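Beta-Lactamase/D-Alanine Carboxypeptidase (Pseudomonas syringae pv. tomato, PDB 5EVI) probably hydrolyses the beta-lactam ring of antibiotics to a substituted beta-amino acid, as a class C beta-lactamase. Local coordinates at residues D[177-180]-D[181-185]. Sequence-based numbering, arbitrary orientation.
Sequences AMQQ and RLFPA
M178 meets L182 and F183 one turn further along helix 174-186, a local contact where the helix widens into a pi-type turn and then kinks at P184. The selenomethionine chain has its CG anti to its own carbonyl carbon (chi1 -60°) and bends again at the next two bonds, which turns SE and CE alongside the CZ end of the F183 ring. Its CB sits over the ring face of F183, 4.2 Å from the centroid, as a CH-pi contact. SE follows obliquely, 5.1 Å from the same centroid, a Met-aromatic contact; SE also touches CD2 of L182 at 4.0 Å, the two chains lying side by side. Two i to i+5 bonds hold the wide turn: L182 N to A177 O (3.0 Å) and F183 N to M178 O (3.0 Å), the latter nearly straight at 172°. The accepting O of M178 also lies over a face of the F183 ring. P184 has no N-H to give to the turn before it; its CD lies 3.1 Å from Q179 O, and the helix kinks there. M178 continues onto F73 and R181 onto W80, both of helix 70-83, while Q179 OE1 is held by the backbone N of N194. The whole is a pi-bulge followed by a proline kink, in a helix packed against helix 70-83, which probably carries the SxxK lysine of the class C beta-lactamase fold.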
ATOM      1  N   ALA D 177     -13.171  -1.501  11.681  1.00 32.14           N
ATOM      2  CA  ALA D 177     -11.771  -1.630  12.118  1.00 30.52           C
ATOM      3  C   ALA D 177     -10.874  -0.559  11.475  1.00 29.21           C
ATOM      4  O   ALA D 177     -10.007  -0.007  12.141  1.00 29.56           O
ATOM      5  CB  ALA D 177     -11.232  -3.025  11.827  1.00 30.27           C
HETATM    6  N   MSE D 178     -11.123  -0.237  10.203  1.00 27.40           N
HETATM    7  CA  MSE D 178     -10.323   0.778   9.501  1.00 26.35           C
HETATM    8  C   MSE D 178     -10.826   2.153   9.800  1.00 26.58           C
HETATM    9  O   MSE D 178     -10.091   2.975  10.344  1.00 25.68           O
HETATM   10  CB  MSE D 178     -10.327   0.542   7.991  1.00 25.50           C
HETATM   11  CG  MSE D 178      -9.755  -0.818   7.652  1.00 24.39           C
HETATM   12 SE   MSE D 178      -7.780  -0.795   7.592  0.24 22.32          SE
HETATM   13  CE  MSE D 178      -7.507  -0.630   5.649  1.00 23.82           C
ATOM     14  N   GLN D 179     -12.096   2.402   9.472  1.00 27.80           N
ATOM     15  CA  GLN D 179     -12.670   3.753   9.484  1.00 28.91           C
ATOM     16  C   GLN D 179     -12.847   4.347  10.879  1.00 28.98           C
ATOM     17  O   GLN D 179     -12.693   5.548  11.044  1.00 29.58           O
ATOM     18  CB  GLN D 179     -14.038   3.762   8.783  1.00 29.68           C
ATOM     19  CG  GLN D 179     -13.997   3.518   7.281  1.00 30.44           C
ATOM     20  CD  GLN D 179     -14.157   4.792   6.461  1.00 31.46           C
ATOM     21  OE1 GLN D 179     -14.577   4.740   5.307  1.00 31.38           O
ATOM     22  NE2 GLN D 179     -13.809   5.935   7.048  1.00 32.34           N
ATOM     23  N   GLN D 180     -13.197   3.513  11.860  1.00 29.86           N
ATOM     24  CA  GLN D 180     -13.487   3.966  13.221  1.00 30.99           C
ATOM     25  C   GLN D 180     -12.356   3.747  14.223  1.00 30.70           C
ATOM     26  O   GLN D 180     -12.384   4.350  15.300  1.00 29.54           O
ATOM     27  CB  GLN D 180     -14.746   3.264  13.753  1.00 32.30           C
ATOM     28  CG  GLN D 180     -15.992   3.485  12.914  1.00 34.14           C
ATOM     29  CD  GLN D 180     -16.256   4.955  12.679  1.00 35.61           C
ATOM     30  OE1 GLN D 180     -16.363   5.398  11.538  1.00 36.66           O
ATOM     31  NE2 GLN D 180     -16.314   5.732  13.768  1.00 36.84           N
ATOM     32  N   ARG D 181     -11.391   2.886  13.889  1.00 29.18           N
ATOM     33  CA  ARG D 181     -10.311   2.539  14.815  1.00 29.40           C
ATOM     34  C   ARG D 181      -8.921   2.934  14.306  1.00 28.00           C
ATOM     35  O   ARG D 181      -8.271   3.737  14.945  1.00 27.20           O
ATOM     36  CB  ARG D 181     -10.367   1.048  15.159  1.00 30.03           C
ATOM     37  CG  ARG D 181     -11.419   0.682  16.190  1.00 31.52           C
ATOM     38  CD  ARG D 181     -11.003   1.099  17.598  1.00 33.26           C
ATOM     39  NE  ARG D 181     -11.711   0.318  18.609  1.00 36.14           N
ATOM     40  CZ  ARG D 181     -12.992   0.477  18.960  1.00 37.29           C
ATOM     41  NH1 ARG D 181     -13.501  -0.319  19.899  1.00 38.89           N
ATOM     42  NH2 ARG D 181     -13.775   1.403  18.388  1.00 37.33           N
ATOM     43  N   LEU D 182      -8.470   2.391  13.171  1.00 26.41           N
ATOM     44  CA  LEU D 182      -7.089   2.649  12.706  1.00 26.49           C
ATOM     45  C   LEU D 182      -6.874   4.070  12.187  1.00 26.95           C
ATOM     46  O   LEU D 182      -5.893   4.725  12.577  1.00 27.97           O
ATOM     47  CB  LEU D 182      -6.642   1.641  11.639  1.00 25.36           C
ATOM     48  CG  LEU D 182      -5.205   1.833  11.095  1.00 24.97           C
ATOM     49  CD1 LEU D 182      -4.145   1.434  12.111  1.00 24.58           C
ATOM     50  CD2 LEU D 182      -5.021   1.098   9.779  1.00 24.78           C
ATOM     51  N   PHE D 183      -7.764   4.527  11.297  1.00 26.60           N
ATOM     52  CA  PHE D 183      -7.645   5.862  10.686  1.00 27.15           C
ATOM     53  C   PHE D 183      -7.747   6.990  11.743  1.00 27.26           C
ATOM     54  O   PHE D 183      -6.893   7.886  11.751  1.00 26.39           O
ATOM     55  CB  PHE D 183      -8.651   6.094   9.529  1.00 26.53           C
ATOM     56  CG  PHE D 183      -8.541   5.131   8.354  1.00 26.26           C
ATOM     57  CD1 PHE D 183      -7.373   4.411   8.066  1.00 26.87           C
ATOM     58  CD2 PHE D 183      -9.627   5.000   7.482  1.00 26.48           C
ATOM     59  CE1 PHE D 183      -7.315   3.550   6.964  1.00 27.25           C
ATOM     60  CE2 PHE D 183      -9.570   4.160   6.366  1.00 26.25           C
ATOM     61  CZ  PHE D 183      -8.415   3.424   6.114  1.00 26.45           C
ATOM     62  N   PRO D 184      -8.756   6.939  12.649  1.00 28.31           N
ATOM     63  CA  PRO D 184      -8.734   7.872  13.790  1.00 29.34           C
ATOM     64  C   PRO D 184      -7.493   7.766  14.684  1.00 29.32           C
ATOM     65  O   PRO D 184      -6.915   8.799  15.043  1.00 28.73           O
ATOM     66  CB  PRO D 184     -10.001   7.500  14.568  1.00 29.37           C
ATOM     67  CG  PRO D 184     -10.936   7.026  13.519  1.00 29.58           C
ATOM     68  CD  PRO D 184     -10.062   6.254  12.563  1.00 29.31           C
ATOM     69  N   ALA D 185      -7.092   6.550  15.036  1.00 29.93           N
ATOM     70  CA  ALA D 185      -5.903   6.332  15.887  1.00 30.53           C
ATOM     71  C   ALA D 185      -4.611   6.897  15.285  1.00 30.98           C
ATOM     72  O   ALA D 185      -3.721   7.317  16.025  1.00 30.96           O
ATOM     73  CB  ALA D 185      -5.724   4.848  16.198  1.00 30.84           C
TER